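Local atomic coordinates of hemoglobin subunit alpha (Isurus oxyrinchus, PDB entry 3MKB), a protein that binds haem and, as the alpha subunit of a shark haemoglobin tetramer, probably carries oxygen in the blood. Residues V66-L80 with D125-S137. Residues are numbered along the deposited sequence; the frame is centred on the assembly and turned at random.
Sequences VVSAAEHDDDLHAHL and DKLLSAISSELSS. With HEM (protoporphyrin IX containing Fe), chain E.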
loop_
_atom_site.group_PDB
_atom_site.type_symbol
_atom_site.label_atom_id
_atom_site.label_comp_id
_atom_site.label_asym_id
_atom_site.label_seq_id
_atom_site.Cartn_x
_atom_site.Cartn_y
_atom_site.Cartn_z
ATOM N N VAL A 66 -6.306 -10.756 19.003
ATOM C CA VAL A 66 -7.033 -9.522 18.841
ATOM C C VAL A 66 -7.889 -9.255 20.070
ATOM O O VAL A 66 -7.936 -8.107 20.537
ATOM C CB VAL A 66 -7.907 -9.474 17.533
ATOM C CG1 VAL A 66 -8.793 -8.220 17.543
ATOM C CG2 VAL A 66 -6.978 -9.427 16.347
ATOM N N VAL A 67 -8.507 -10.287 20.610
ATOM C CA VAL A 67 -9.304 -10.154 21.808
ATOM C C VAL A 67 -8.484 -9.621 22.965
ATOM O O VAL A 67 -8.865 -8.673 23.625
ATOM C CB VAL A 67 -10.026 -11.450 22.145
ATOM C CG1 VAL A 67 -10.624 -11.443 23.571
ATOM C CG2 VAL A 67 -11.090 -11.738 21.116
ATOM N N SER A 68 -7.340 -10.234 23.193
ATOM C CA SER A 68 -6.387 -9.713 24.182
ATOM C C SER A 68 -5.889 -8.298 23.982
ATOM O O SER A 68 -5.812 -7.530 24.963
ATOM C CB SER A 68 -5.227 -10.655 24.408
ATOM O OG SER A 68 -5.735 -11.751 25.132
ATOM N N ALA A 69 -5.534 -7.935 22.739
ATOM C CA ALA A 69 -5.249 -6.556 22.430
ATOM C C ALA A 69 -6.400 -5.622 22.881
ATOM O O ALA A 69 -6.154 -4.535 23.442
ATOM C CB ALA A 69 -4.901 -6.358 20.945
ATOM N N ALA A 70 -7.637 -6.057 22.623
ATOM C CA ALA A 70 -8.823 -5.330 23.040
ATOM C C ALA A 70 -8.846 -5.154 24.585
ATOM O O ALA A 70 -9.235 -4.101 25.091
ATOM C CB ALA A 70 -10.041 -6.058 22.581
ATOM N N GLU A 71 -8.380 -6.159 25.311
ATOM C CA GLU A 71 -8.295 -6.060 26.789
ATOM C C GLU A 71 -6.993 -5.337 27.268
ATOM O O GLU A 71 -6.634 -5.386 28.462
ATOM C CB GLU A 71 -8.400 -7.450 27.408
ATOM C CG GLU A 71 -9.500 -8.275 26.765
ATOM C CD GLU A 71 -9.613 -9.686 27.300
ATOM O OE1 GLU A 71 -8.581 -10.396 27.378
ATOM O OE2 GLU A 71 -10.759 -10.104 27.613
ATOM N N HIS A 72 -6.318 -4.686 26.316
ATOM C CA HIS A 72 -5.053 -3.968 26.553
ATOM C C HIS A 72 -4.989 -2.617 25.822
ATOM O O HIS A 72 -3.899 -2.190 25.401
ATOM C CB HIS A 72 -3.869 -4.839 26.098
ATOM C CG HIS A 72 -3.560 -5.964 27.038
ATOM N ND1 HIS A 72 -2.671 -5.820 28.079
ATOM C CD2 HIS A 72 -4.016 -7.235 27.106
ATOM C CE1 HIS A 72 -2.592 -6.957 28.749
ATOM N NE2 HIS A 72 -3.396 -7.831 28.181
ATOM N N ASP A 73 -6.128 -1.922 25.741
ATOM C CA ASP A 73 -6.265 -0.748 24.843
ATOM C C ASP A 73 -5.277 0.394 25.114
ATOM O O ASP A 73 -4.961 1.166 24.219
ATOM C CB ASP A 73 -7.706 -0.204 24.890
ATOM C CG ASP A 73 -8.595 -0.697 23.751
ATOM O OD1 ASP A 73 -8.103 -1.216 22.711
ATOM O OD2 ASP A 73 -9.834 -0.511 23.887
ATOM N N ASP A 74 -4.798 0.508 26.352
ATOM C CA ASP A 74 -3.921 1.619 26.750
ATOM C C ASP A 74 -2.458 1.213 27.021
ATOM O O ASP A 74 -1.667 1.995 27.565
ATOM C CB ASP A 74 -4.507 2.316 27.989
ATOM C CG ASP A 74 -5.864 2.963 27.703
ATOM O OD1 ASP A 74 -5.989 3.734 26.710
ATOM O OD2 ASP A 74 -6.803 2.664 28.449
ATOM N N ASP A 75 -2.122 0.002 26.592
ATOM C CA ASP A 75 -0.887 -0.694 26.898
ATOM C C ASP A 75 -0.283 -1.367 25.655
ATOM O O ASP A 75 0.730 -2.041 25.732
ATOM C CB ASP A 75 -1.118 -1.521 28.185
ATOM C CG ASP A 75 0.120 -2.234 28.663
ATOM O OD1 ASP A 75 -0.009 -3.398 29.106
ATOM O OD2 ASP A 75 1.221 -1.644 28.587
ATOM N N LEU A 76 -0.921 -1.195 24.504
ATOM C CA LEU A 76 -0.717 -2.051 23.320
ATOM C C LEU A 76 0.771 -2.244 22.957
ATOM O O LEU A 76 1.194 -3.321 22.492
ATOM C CB LEU A 76 -1.512 -1.509 22.136
ATOM C CG LEU A 76 -3.031 -1.720 22.171
ATOM C CD1 LEU A 76 -3.682 -1.188 20.874
ATOM C CD2 LEU A 76 -3.379 -3.202 22.421
ATOM N N HIS A 77 1.552 -1.192 23.171
ATOM C CA HIS A 77 2.971 -1.248 22.843
ATOM C C HIS A 77 3.710 -2.357 23.612
ATOM O O HIS A 77 4.462 -3.163 23.022
ATOM C CB HIS A 77 3.652 0.112 23.060
ATOM C CG HIS A 77 5.085 0.141 22.609
ATOM N ND1 HIS A 77 5.462 -0.117 21.303
ATOM C CD2 HIS A 77 6.228 0.418 23.283
ATOM C CE1 HIS A 77 6.776 -0.017 21.196
ATOM N NE2 HIS A 77 7.265 0.311 22.380
ATOM N N ALA A 78 3.482 -2.412 24.920
ATOM C CA ALA A 78 4.089 -3.446 25.742
ATOM C C ALA A 78 3.398 -4.802 25.561
ATOM O O ALA A 78 4.060 -5.827 25.560
ATOM C CB ALA A 78 4.074 -3.030 27.233
ATOM N N HIS A 79 2.072 -4.790 25.404
ATOM C CA HIS A 79 1.311 -6.028 25.357
ATOM C C HIS A 79 1.638 -6.877 24.128
ATOM O O HIS A 79 1.602 -8.099 24.194
ATOM C CB HIS A 79 -0.204 -5.749 25.392
ATOM C CG HIS A 79 -1.018 -6.944 25.027
ATOM N ND1 HIS A 79 -1.110 -8.056 25.836
ATOM C CD2 HIS A 79 -1.696 -7.247 23.894
ATOM C CE1 HIS A 79 -1.843 -8.981 25.234
ATOM N NE2 HIS A 79 -2.207 -8.510 24.052
ATOM N N LEU A 80 1.912 -6.200 23.015
ATOM C CA LEU A 80 2.096 -6.824 21.723
ATOM C C LEU A 80 3.574 -7.113 21.386
ATOM O O LEU A 80 3.870 -7.642 20.309
ATOM C CB LEU A 80 1.418 -5.959 20.631
ATOM C CG LEU A 80 -0.122 -6.049 20.626
ATOM C CD1 LEU A 80 -0.774 -5.156 19.533
ATOM C CD2 LEU A 80 -0.586 -7.520 20.472
ATOM N N ASP A 125 -11.582 -0.978 13.183
ATOM C CA ASP A 125 -10.471 -0.618 12.315
ATOM C C ASP A 125 -9.378 0.151 13.038
ATOM O O ASP A 125 -8.194 -0.069 12.765
ATOM C CB ASP A 125 -10.914 0.199 11.109
ATOM C CG ASP A 125 -9.898 0.135 9.967
ATOM O OD1 ASP A 125 -9.173 -0.881 9.849
ATOM O OD2 ASP A 125 -9.907 1.036 9.120
ATOM N N LYS A 126 -9.755 1.003 13.997
ATOM C CA LYS A 126 -8.742 1.660 14.824
ATOM C C LYS A 126 -7.954 0.708 15.697
ATOM O O LYS A 126 -6.732 0.837 15.779
ATOM C CB LYS A 126 -9.331 2.780 15.696
ATOM C CG LYS A 126 -9.766 3.946 14.850
ATOM C CD LYS A 126 -10.543 4.969 15.678
ATOM C CE LYS A 126 -9.583 5.738 16.590
ATOM N NZ LYS A 126 -10.199 7.029 17.052
ATOM N N LEU A 127 -8.633 -0.203 16.369
ATOM C CA LEU A 127 -7.955 -1.313 17.054
ATOM C C LEU A 127 -7.027 -2.107 16.105
ATOM O O LEU A 127 -5.834 -2.300 16.384
ATOM C CB LEU A 127 -8.962 -2.244 17.739
ATOM C CG LEU A 127 -8.388 -3.504 18.427
ATOM C CD1 LEU A 127 -7.388 -3.149 19.538
ATOM C CD2 LEU A 127 -9.474 -4.492 18.897
ATOM N N LEU A 128 -7.565 -2.589 14.983
ATOM C CA LEU A 128 -6.682 -3.315 14.019
ATOM C C LEU A 128 -5.448 -2.547 13.510
ATOM O O LEU A 128 -4.354 -3.141 13.409
ATOM C CB LEU A 128 -7.498 -3.930 12.849
ATOM C CG LEU A 128 -8.628 -4.880 13.290
ATOM C CD1 LEU A 128 -9.552 -5.451 12.197
ATOM C CD2 LEU A 128 -8.037 -6.040 14.107
ATOM N N SER A 129 -5.601 -1.239 13.248
ATOM C CA SER A 129 -4.483 -0.351 12.834
ATOM C C SER A 129 -3.400 -0.271 13.880
ATOM O O SER A 129 -2.220 -0.372 13.544
ATOM C CB SER A 129 -4.930 1.076 12.470
ATOM O OG SER A 129 -5.729 1.013 11.313
ATOM N N ALA A 130 -3.806 -0.107 15.142
ATOM C CA ALA A 130 -2.844 -0.123 16.259
ATOM C C ALA A 130 -2.160 -1.503 16.399
ATOM O O ALA A 130 -0.967 -1.608 16.705
ATOM C CB ALA A 130 -3.570 0.252 17.544
ATOM N N ILE A 131 -2.906 -2.573 16.131
ATOM C CA ILE A 131 -2.328 -3.898 16.184
ATOM C C ILE A 131 -1.290 -4.013 15.038
ATOM O O ILE A 131 -0.124 -4.288 15.313
ATOM C CB ILE A 131 -3.384 -5.032 16.185
ATOM C CG1 ILE A 131 -4.246 -4.975 17.467
ATOM C CG2 ILE A 131 -2.703 -6.392 16.098
ATOM C CD1 ILE A 131 -5.481 -5.857 17.408
ATOM N N SER A 132 -1.697 -3.727 13.784
ATOM C CA SER A 132 -0.765 -3.716 12.646
ATOM C C SER A 132 0.478 -2.924 12.930
ATOM O O SER A 132 1.572 -3.362 12.622
ATOM C CB SER A 132 -1.406 -3.189 11.358
ATOM O OG SER A 132 -2.350 -4.147 10.981
ATOM N N SER A 133 0.312 -1.769 13.555
ATOM C CA SER A 133 1.474 -0.940 13.851
ATOM C C SER A 133 2.465 -1.672 14.777
ATOM O O SER A 133 3.660 -1.845 14.462
ATOM C CB SER A 133 1.005 0.352 14.477
ATOM O OG SER A 133 2.124 1.144 14.810
ATOM N N GLU A 134 1.970 -2.147 15.902
ATOM C CA GLU A 134 2.820 -2.886 16.816
ATOM C C GLU A 134 3.459 -4.140 16.183
ATOM O O GLU A 134 4.655 -4.366 16.357
ATOM C CB GLU A 134 2.047 -3.254 18.085
ATOM C CG GLU A 134 1.511 -2.084 18.944
ATOM C CD GLU A 134 2.549 -1.033 19.363
ATOM O OE1 GLU A 134 3.732 -1.390 19.628
ATOM O OE2 GLU A 134 2.146 0.152 19.466
ATOM N N LEU A 135 2.676 -4.951 15.469
ATOM C CA LEU A 135 3.193 -6.140 14.804
ATOM C C LEU A 135 4.271 -5.843 13.735
ATOM O O LEU A 135 5.139 -6.692 13.487
ATOM C CB LEU A 135 2.039 -6.950 14.202
ATOM C CG LEU A 135 1.414 -8.129 14.971
ATOM C CD1 LEU A 135 1.534 -8.066 16.472
ATOM C CD2 LEU A 135 -0.043 -8.277 14.591
ATOM N N SER A 136 4.214 -4.641 13.143
ATOM C CA SER A 136 5.209 -4.133 12.167
ATOM C C SER A 136 6.389 -3.396 12.772
ATOM O O SER A 136 7.196 -2.825 12.027
ATOM C CB SER A 136 4.538 -3.150 11.191
ATOM O OG SER A 136 3.427 -3.776 10.548
ATOM N N SER A 137 6.514 -3.404 14.096
ATOM C CA SER A 137 7.451 -2.477 14.761
ATOM C C SER A 137 8.851 -3.020 15.119
ATOM O O SER A 137 9.697 -2.252 15.553
ATOM C CB SER A 137 6.802 -1.848 16.000
ATOM O OG SER A 137 6.816 -2.748 17.106
HETATM C CHA HEM E . 1.711 -17.883 14.131
HETATM C CHB HEM E . -0.913 -14.196 15.790
HETATM C CHC HEM E . -1.080 -12.163 11.341
HETATM C CHD HEM E . 1.886 -15.603 9.753
HETATM C C1A HEM E . 1.040 -17.058 15.005
HETATM C C2A HEM E . 0.849 -17.253 16.421
HETATM C C3A HEM E . 0.139 -16.218 16.918
HETATM C C4A HEM E . -0.181 -15.360 15.781
HETATM C CMA HEM E . -0.315 -15.940 18.400
HETATM C CAA HEM E . 1.546 -18.414 17.153
HETATM C CBA HEM E . 2.852 -17.650 17.552
HETATM C CGA HEM E . 3.625 -18.363 18.618
HETATM O O1A HEM E . 3.456 -19.623 18.709
HETATM O O2A HEM E . 4.407 -17.701 19.368
HETATM C C1B HEM E . -1.157 -13.332 14.737
HETATM C C2B HEM E . -1.838 -12.061 14.843
HETATM C C3B HEM E . -1.911 -11.519 13.617
HETATM C C4B HEM E . -1.245 -12.400 12.691
HETATM C CMB HEM E . -2.435 -11.414 16.124
HETATM C CAB HEM E . -2.519 -10.152 13.209
HETATM C CBB HEM E . -3.457 -9.465 13.883
HETATM C C1C HEM E . -0.300 -12.903 10.473
HETATM C C2C HEM E . -0.108 -12.650 9.042
HETATM C C3C HEM E . 0.706 -13.624 8.563
HETATM C C4C HEM E . 1.050 -14.507 9.694
HETATM C CMC HEM E . -0.820 -11.474 8.313
HETATM C CAC HEM E . 1.165 -13.746 7.085
HETATM C CBC HEM E . 0.347 -13.339 6.070
HETATM C C1D HEM E . 2.030 -16.535 10.781
HETATM C C2D HEM E . 2.653 -17.816 10.580
HETATM C C3D HEM E . 2.571 -18.590 11.863
HETATM C C4D HEM E . 1.968 -17.639 12.788
HETATM C CMD HEM E . 3.231 -18.378 9.250
HETATM C CAD HEM E . 3.127 -20.048 12.054
HETATM C CBD HEM E . 2.062 -21.186 11.995
HETATM C CGD HEM E . 1.513 -21.588 10.605
HETATM O O1D HEM E . 2.290 -21.823 9.614
HETATM O O2D HEM E . 0.264 -21.697 10.442
HETATM N NA HEM E . 0.395 -15.916 14.669
HETATM N NB HEM E . -0.792 -13.518 13.381
HETATM N NC HEM E . 0.432 -14.010 10.787
HETATM N ND HEM E . 1.622 -16.447 12.117
HETATM FE FE HEM E . 0.390 -14.959 12.760
HETATM O O HOH W 1 4.711 -3.901 20.529
#
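Glu-134 OE1 is gripped twice where the EF corner of the globin fold meets the end of the H helix: His-77 ND1 donates to it over 2.7 Å, and a water that also donates to His-77 O bonds to the same oxygen. ND1 arrives on the syn side, the carboxylate lying at the imidazole edge with the two planes turned 70° apart. Bent at chi2 (-54°), the glutamate chain brings its acid against the backbone at His-77 CA while its CB rests 3.7 Å from Leu-80 CD1. Replacing Glu-134 by an alanine is likely to leave His-77 ND1 and the bridging water without their shared acceptor, and the ring freer to turn. Farther from His-77 the contact is mostly apolar. Leu-76 CD1 presses on Ala-130 CB at 3.6 Å, and Leu-127 splits its methyls, CD2 reaching Val-66 CG1 and Ala-70 CB on the E helix, CD1 lying 3.8 Å from Asp-73 OD1, a buried oxygen with no polar partner in the model. The axes of 66-70 and 125-135 make an angle of 104°. Ile-131 joins this core to the haem pocket: with CG1 anti to the carbonyl carbon, its CD1 meets Ala-69 CB at 3.6 Å, whereas CG2 touches the haem vinyl carbon CBB at 3.9 Å.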